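Local structure of orotidine 5'-phosphate decarboxylase (Streptomyces avermitilis, 3V75) at residues E65-S68 and R69-E73; V97-L100 and E101-V104; A197-M200 and L201-A205. The protein probably catalyses the decarboxylation of orotidine 5'-phosphate to UMP, the last step of de novo UMP synthesis. All coordinates share one frame; numbering follows the deposited sequence.

Contact 1 of 3, residues E65-S68 and R69-E73; sequences ERFS and RTVVE
Arg66 lays its guanidinium beneath the aliphatic part of Arg69, whose CD rests over one face toward the rim, 3.4 Å above the plane. Both long side chains leave the helix with CG anti to the backbone N, but they then part ways. Arg69 runs on extended, while Arg66 bends at chi2 (64°) and chi3, which carries its guanidinium forward along the helix, toward Thr70 and Glu73. There Arg66 NH2 donates to Thr70 OG1 at 3.0 Å, with the hydroxyl lifted somewhat out of the guanidinium plane. The same nitrogen forms a weak, bent salt-bridge bond of 3.2 Å to Glu73 OE1, which lies at the guanidinium edge. Glu73 spends its other oxygen on the second arginine: Arg69 NE reaches Glu73 OE2 at 2.8 Å along a nearly straight line (163°), meeting the carboxylate from above its plane. One carboxylate thus serves two arginines, and its negative charge probably eases the closeness of Arg66 NH2 and Arg69 NE. Long, flexible arginines suit this solvent-facing side, where they can reach a glutamate one or two turns on.

Phe67 and Val71 occupy a buried side of the same helix, pointing the same way. Val71 CG2 sits over the ring face of Phe67 in a CH-pi contact, 4.2 Å from the centroid; a beta-branched valine has a methyl that can lie there. Backbone bonds from i+4 to i, such as Val71 N to Phe67 O (3.0 Å), run through this part of the helix. In the fold, this part of helix 61-75 lies between other outer elements of the barrel: Phe67 packs on Trp55 and helix 49-54, Thr70 meets helix 280-299, and Ser68 and Val72 press against helix 93-109.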
loop_
_atom_site.group_PDB
_atom_site.type_symbol
_atom_site.label_atom_id
_atom_site.label_comp_id
_atom_site.label_asym_id
_atom_site.label_seq_id
_atom_site.Cartn_x
_atom_site.Cartn_y
_atom_site.Cartn_z
ATOM N N GLU A 65 -18.815 -10.897 3.862
ATOM C CA GLU A 65 -19.917 -9.980 4.037
ATOM C C GLU A 65 -20.698 -10.242 5.343
ATOM O O GLU A 65 -21.059 -9.301 6.059
ATOM C CB GLU A 65 -20.830 -10.081 2.834
ATOM C CG GLU A 65 -22.038 -9.213 2.884
ATOM C CD GLU A 65 -22.894 -9.400 1.617
ATOM O OE1 GLU A 65 -23.144 -10.580 1.197
ATOM O OE2 GLU A 65 -23.360 -8.379 1.046
ATOM N N ARG A 66 -20.967 -11.516 5.650
ATOM C CA ARG A 66 -21.709 -11.831 6.879
ATOM C C ARG A 66 -20.905 -11.432 8.129
ATOM O O ARG A 66 -21.455 -10.881 9.102
ATOM C CB ARG A 66 -22.022 -13.323 6.909
ATOM C CG ARG A 66 -22.804 -13.748 8.145
ATOM C CD ARG A 66 -24.179 -13.075 8.154
ATOM N NE ARG A 66 -24.241 -11.897 9.042
ATOM C CZ ARG A 66 -25.355 -11.184 9.261
ATOM N NH1 ARG A 66 -26.490 -11.537 8.652
ATOM N NH2 ARG A 66 -25.378 -10.158 10.130
ATOM N N PHE A 67 -19.608 -11.714 8.095
ATOM C CA PHE A 67 -18.702 -11.355 9.194
ATOM C C PHE A 67 -18.747 -9.836 9.414
ATOM O O PHE A 67 -18.938 -9.343 10.539
ATOM C CB PHE A 67 -17.287 -11.782 8.813
ATOM C CG PHE A 67 -16.232 -11.442 9.824
ATOM C CD1 PHE A 67 -15.627 -10.188 9.837
ATOM C CD2 PHE A 67 -15.796 -12.395 10.746
ATOM C CE1 PHE A 67 -14.636 -9.880 10.753
ATOM C CE2 PHE A 67 -14.772 -12.095 11.673
ATOM C CZ PHE A 67 -14.203 -10.828 11.679
ATOM N N SER A 68 -18.509 -9.092 8.340
ATOM C CA SER A 68 -18.412 -7.639 8.428
ATOM C C SER A 68 -19.726 -7.012 8.913
ATOM O O SER A 68 -19.738 -6.116 9.784
ATOM C CB SER A 68 -17.997 -7.102 7.049
ATOM O OG SER A 68 -16.705 -7.596 6.733
ATOM N N ARG A 69 -20.830 -7.505 8.383
ATOM C CA ARG A 69 -22.122 -7.003 8.780
ATOM C C ARG A 69 -22.372 -7.244 10.271
ATOM O O ARG A 69 -22.884 -6.363 10.971
ATOM C CB ARG A 69 -23.206 -7.681 7.931
ATOM C CG ARG A 69 -24.580 -7.279 8.334
ATOM C CD ARG A 69 -25.609 -7.867 7.369
ATOM N NE ARG A 69 -26.923 -7.644 7.956
ATOM C CZ ARG A 69 -28.061 -7.887 7.325
ATOM N NH1 ARG A 69 -28.013 -8.359 6.074
ATOM N NH2 ARG A 69 -29.221 -7.652 7.953
ATOM N N THR A 70 -22.030 -8.431 10.754
ATOM C CA THR A 70 -22.273 -8.762 12.152
ATOM C C THR A 70 -21.409 -7.900 13.063
ATOM O O THR A 70 -21.879 -7.445 14.122
ATOM C CB THR A 70 -21.975 -10.253 12.403
ATOM O OG1 THR A 70 -22.988 -11.011 11.751
ATOM C CG2 THR A 70 -21.941 -10.570 13.906
ATOM N N VAL A 71 -20.151 -7.674 12.672
ATOM C CA VAL A 71 -19.270 -6.854 13.499
ATOM C C VAL A 71 -19.848 -5.470 13.675
ATOM O O VAL A 71 -19.922 -4.972 14.800
ATOM C CB VAL A 71 -17.817 -6.777 12.969
ATOM C CG1 VAL A 71 -16.999 -5.755 13.792
ATOM C CG2 VAL A 71 -17.168 -8.180 13.020
ATOM N N VAL A 72 -20.303 -4.844 12.583
ATOM C CA VAL A 72 -20.845 -3.496 12.727
ATOM C C VAL A 72 -22.195 -3.471 13.426
ATOM O O VAL A 72 -22.474 -2.560 14.215
ATOM C CB VAL A 72 -20.907 -2.785 11.363
ATOM C CG1 VAL A 72 -21.518 -1.406 11.531
ATOM C CG2 VAL A 72 -19.485 -2.706 10.768
ATOM N N GLU A 73 -23.040 -4.465 13.170
ATOM C CA GLU A 73 -24.323 -4.512 13.884
ATOM C C GLU A 73 -24.117 -4.660 15.386
ATOM O O GLU A 73 -24.789 -3.999 16.179
ATOM C CB GLU A 73 -25.210 -5.654 13.380
ATOM C CG GLU A 73 -25.727 -5.338 11.988
ATOM C CD GLU A 73 -26.508 -6.460 11.349
ATOM O OE1 GLU A 73 -26.436 -7.638 11.822
ATOM O OE2 GLU A 73 -27.206 -6.185 10.317
#

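Contact 2 of 3, residues V97-L100 and E101-V104; sequences VAVL and EKTV
Val99 and Thr103, one turn apart on helix 93-109, set their side chains obliquely to each other, with Val99 CG1 3.8 Å from Thr103 OG1. Thr103 turns its hydroxyl back beside its own backbone N (chi1 -60°), over the preceding turn, where OG1 donates to Val99 O at 2.7 Å from above the carbonyl plane. Leu100 and Val104 also meet at a slant: Leu100 CD1 touches Val104 CG2 at 4.0 Å, two branched apolar groups suited to the side that faces strand 113-120. Lys102 bends at chi3 and chi4, bringing NZ back over Val99, 3.9 Å from its CG2, where NZ also forms a salt bridge with Glu65 of helix 61-75. Glu101 stretches back along the helix, its CG 3.3 Å from Val97 O, and its OE1 bonds to Ser94 of the second subunit.

Chemically, Val99 O accepts two bonds, since Thr103 N also donates to it at 2.9 Å. A threonine can therefore be buried here with its hydroxyl proton satisfied inside the helix, while the charged ends of Glu101 and Lys102 link this helix to the second subunit and to helix 61-75, respectively.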
loop_
_atom_site.group_PDB
_atom_site.type_symbol
_atom_site.label_atom_id
_atom_site.label_comp_id
_atom_site.label_asym_id
_atom_site.label_seq_id
_atom_site.Cartn_x
_atom_site.Cartn_y
_atom_site.Cartn_z
ATOM N N VAL A 97 -14.071 -5.318 -2.165
ATOM C CA VAL A 97 -14.041 -3.873 -1.939
ATOM C C VAL A 97 -15.453 -3.286 -1.772
ATOM O O VAL A 97 -15.660 -2.357 -0.976
ATOM C CB VAL A 97 -13.193 -3.147 -3.036
ATOM C CG1 VAL A 97 -13.191 -1.607 -2.810
ATOM C CG2 VAL A 97 -11.743 -3.702 -3.048
ATOM N N ALA A 98 -16.426 -3.842 -2.496
ATOM C CA ALA A 98 -17.811 -3.404 -2.353
ATOM C C ALA A 98 -18.329 -3.692 -0.928
ATOM O O ALA A 98 -19.006 -2.847 -0.314
ATOM C CB ALA A 98 -18.704 -4.086 -3.420
ATOM N N VAL A 99 -17.989 -4.862 -0.382
ATOM C CA VAL A 99 -18.350 -5.143 1.035
ATOM C C VAL A 99 -17.664 -4.134 1.956
ATOM O O VAL A 99 -18.265 -3.648 2.908
ATOM C CB VAL A 99 -17.949 -6.577 1.430
ATOM C CG1 VAL A 99 -18.157 -6.777 2.939
ATOM C CG2 VAL A 99 -18.783 -7.588 0.627
ATOM N N LEU A 100 -16.396 -3.818 1.663
ATOM C CA LEU A 100 -15.668 -2.843 2.465
ATOM C C LEU A 100 -16.345 -1.471 2.447
ATOM O O LEU A 100 -16.481 -0.822 3.491
ATOM C CB LEU A 100 -14.215 -2.719 1.997
ATOM C CG LEU A 100 -13.307 -1.750 2.747
ATOM C CD1 LEU A 100 -13.224 -2.079 4.237
ATOM C CD2 LEU A 100 -11.927 -1.830 2.087
ATOM N N GLU A 101 -16.798 -1.047 1.264
ATOM C CA GLU A 101 -17.510 0.229 1.155
ATOM C C GLU A 101 -18.711 0.267 2.080
ATOM O O GLU A 101 -18.927 1.251 2.809
ATOM C CB GLU A 101 -17.973 0.451 -0.297
ATOM C CG GLU A 101 -16.810 0.779 -1.230
ATOM C CD GLU A 101 -17.186 0.719 -2.700
ATOM O OE1 GLU A 101 -18.119 -0.023 -3.091
ATOM O OE2 GLU A 101 -16.504 1.438 -3.485
ATOM N N LYS A 102 -19.515 -0.793 2.031
ATOM C CA LYS A 102 -20.759 -0.822 2.824
ATOM C C LYS A 102 -20.457 -0.853 4.312
ATOM O O LYS A 102 -21.134 -0.214 5.120
ATOM C CB LYS A 102 -21.590 -2.051 2.487
ATOM C CG LYS A 102 -22.142 -2.092 1.122
ATOM C CD LYS A 102 -23.135 -3.280 1.001
ATOM C CE LYS A 102 -22.790 -4.431 1.994
ATOM N NZ LYS A 102 -22.024 -5.590 1.281
ATOM N N THR A 103 -19.436 -1.621 4.669
ATOM C CA THR A 103 -19.039 -1.796 6.058
ATOM C C THR A 103 -18.619 -0.459 6.663
ATOM O O THR A 103 -19.038 -0.101 7.766
ATOM C CB THR A 103 -17.882 -2.833 6.136
ATOM O OG1 THR A 103 -18.351 -4.084 5.608
ATOM C CG2 THR A 103 -17.406 -3.055 7.578
ATOM N N VAL A 104 -17.769 0.277 5.938
ATOM C CA VAL A 104 -17.283 1.556 6.418
ATOM C C VAL A 104 -18.469 2.533 6.520
ATOM O O VAL A 104 -18.608 3.250 7.522
ATOM C CB VAL A 104 -16.201 2.120 5.464
ATOM C CG1 VAL A 104 -15.922 3.564 5.795
ATOM C CG2 VAL A 104 -14.925 1.276 5.538
#

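Contact 3 of 3, residues A197-M200 and L201-A205; sequences AATM and LAHLA
Leu201 N donates to Ala197 O at 2.9 Å in a nearly straight helical bond (168° at the hydrogen). Two residues on, Thr199 O takes the backbone N-H of His203 at 3.0 Å and is approached by the imidazole of the same residue as well. The ring comes back over the preceding turn because CG lies beside its own backbone N (chi1 -80°), which brings CD2 to 3.2 Å from Thr199 O, with the oxygen oblique to the ring. Thr199 and His203 run side by side in the same direction. The methyl CG2 of Thr199 lies 3.8 Å from His203 NE2, meeting the outer part of the imidazole, while the hydroxyl bonds back to Asp195 O just before the helix begins. A beta-branched threonine thus offers an apolar group to the ring and turns its polar one away to that carbonyl.

Selenomethionine at Met200 bends at chi2 (-54°), and its selenium comes 4.3 Å from His203 CD2 in a distant, oblique contact with the ring. NE2 of His203 has its polar partner across the dimer, in Glu184 of the second subunit, and Tyr154 of the same chain stacks on the ring. Histidine suits this partly exposed place, being flat enough to stack and polar enough to bond across the interface.

Elsewhere on the helix, Leu201 and Leu204 point their branched ends at the barrel. Leu201 CG passes 3.4 Å from Ala197 O, and Leu204 CG lies 3.3 Å from Met200 O, since each CG is turned beside its own backbone N. Leu201 reaches strand 217-221, while Leu204 reaches both that strand and strand 170-176. An outer helix that lays apolar side chains on the parallel strands is characteristic of the beta/alpha (TIM) barrel of OMP decarboxylases; here its other side also meets the second subunit.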
loop_
_atom_site.group_PDB
_atom_site.type_symbol
_atom_site.label_atom_id
_atom_site.label_comp_id
_atom_site.label_asym_id
_atom_site.label_seq_id
_atom_site.Cartn_x
_atom_site.Cartn_y
_atom_site.Cartn_z
ATOM N N ALA A 197 12.494 5.911 12.366
ATOM C CA ALA A 197 11.300 6.064 13.192
ATOM C C ALA A 197 11.269 7.415 13.893
ATOM O O ALA A 197 10.213 8.074 13.925
ATOM C CB ALA A 197 11.219 4.927 14.247
ATOM N N ALA A 198 12.389 7.791 14.500
ATOM C CA ALA A 198 12.444 9.056 15.233
ATOM C C ALA A 198 12.194 10.241 14.283
ATOM O O ALA A 198 11.631 11.267 14.681
ATOM C CB ALA A 198 13.792 9.214 15.946
ATOM N N THR A 199 12.654 10.094 13.045
ATOM C CA THR A 199 12.477 11.132 12.044
ATOM C C THR A 199 10.996 11.280 11.754
ATOM O O THR A 199 10.481 12.410 11.695
ATOM C CB THR A 199 13.264 10.740 10.759
ATOM O OG1 THR A 199 14.653 10.707 11.091
ATOM C CG2 THR A 199 13.029 11.767 9.629
HETATM N N MSE A 200 10.291 10.153 11.596
HETATM C CA MSE A 200 8.853 10.224 11.345
HETATM C C MSE A 200 8.112 10.848 12.533
HETATM O O MSE A 200 7.205 11.665 12.353
HETATM C CB MSE A 200 8.265 8.840 11.022
HETATM C CG MSE A 200 8.894 8.185 9.815
HETATM SE SE MSE A 200 8.822 9.364 8.239
HETATM C CE MSE A 200 10.136 8.388 7.159
ATOM N N LEU A 201 8.455 10.423 13.747
ATOM C CA LEU A 201 7.810 10.996 14.928
ATOM C C LEU A 201 8.025 12.507 14.990
ATOM O O LEU A 201 7.088 13.249 15.292
ATOM C CB LEU A 201 8.315 10.330 16.216
ATOM C CG LEU A 201 7.958 8.849 16.337
ATOM C CD1 LEU A 201 8.748 8.243 17.513
ATOM C CD2 LEU A 201 6.438 8.661 16.541
ATOM N N ALA A 202 9.249 12.961 14.709
ATOM C CA ALA A 202 9.515 14.400 14.731
ATOM C C ALA A 202 8.701 15.150 13.656
ATOM O O ALA A 202 8.218 16.270 13.903
ATOM C CB ALA A 202 11.008 14.705 14.577
ATOM N N HIS A 203 8.579 14.563 12.465
ATOM C CA HIS A 203 7.750 15.194 11.425
ATOM C C HIS A 203 6.317 15.326 11.923
ATOM O O HIS A 203 5.648 16.353 11.691
ATOM C CB HIS A 203 7.711 14.336 10.157
ATOM C CG HIS A 203 8.911 14.471 9.275
ATOM N ND1 HIS A 203 9.295 15.674 8.726
ATOM C CD2 HIS A 203 9.754 13.535 8.771
ATOM C CE1 HIS A 203 10.343 15.481 7.939
ATOM N NE2 HIS A 203 10.636 14.191 7.946
ATOM N N LEU A 204 5.809 14.274 12.572
ATOM C CA LEU A 204 4.434 14.305 13.069
ATOM C C LEU A 204 4.267 15.352 14.175
ATOM O O LEU A 204 3.236 16.067 14.204
ATOM C CB LEU A 204 4.005 12.934 13.566
ATOM C CG LEU A 204 3.886 11.889 12.455
ATOM C CD1 LEU A 204 3.848 10.497 13.092
ATOM C CD2 LEU A 204 2.642 12.119 11.572
ATOM N N ALA A 205 5.248 15.456 15.085
ATOM C CA ALA A 205 5.165 16.466 16.141
ATOM C C ALA A 205 5.069 17.852 15.507
ATOM O O ALA A 205 4.258 18.705 15.944
ATOM C CB ALA A 205 6.351 16.385 17.086
#

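Contacts 1, 2 and 3 follow one another along the chain, on helices 61-75, 93-109 and 196-207, all outside the closed eight-stranded parallel barrel. Contacts 1 and 2 are neighbours, with centres about 10 Å apart: their helices lie side by side, after strands 42-45 and 81-84 respectively, joined by the Glu65-Lys102 salt bridge and by packing between the two helices. Contact 3, whose helix follows strand 170-176, lies on the opposite side of the chain's centre, its centre about 36 Å from that of contact 1 and 32 Å from that of contact 2. Contacts 2 and 3 both touch the second subunit, so two well-separated outer helices take part in the dimer interface.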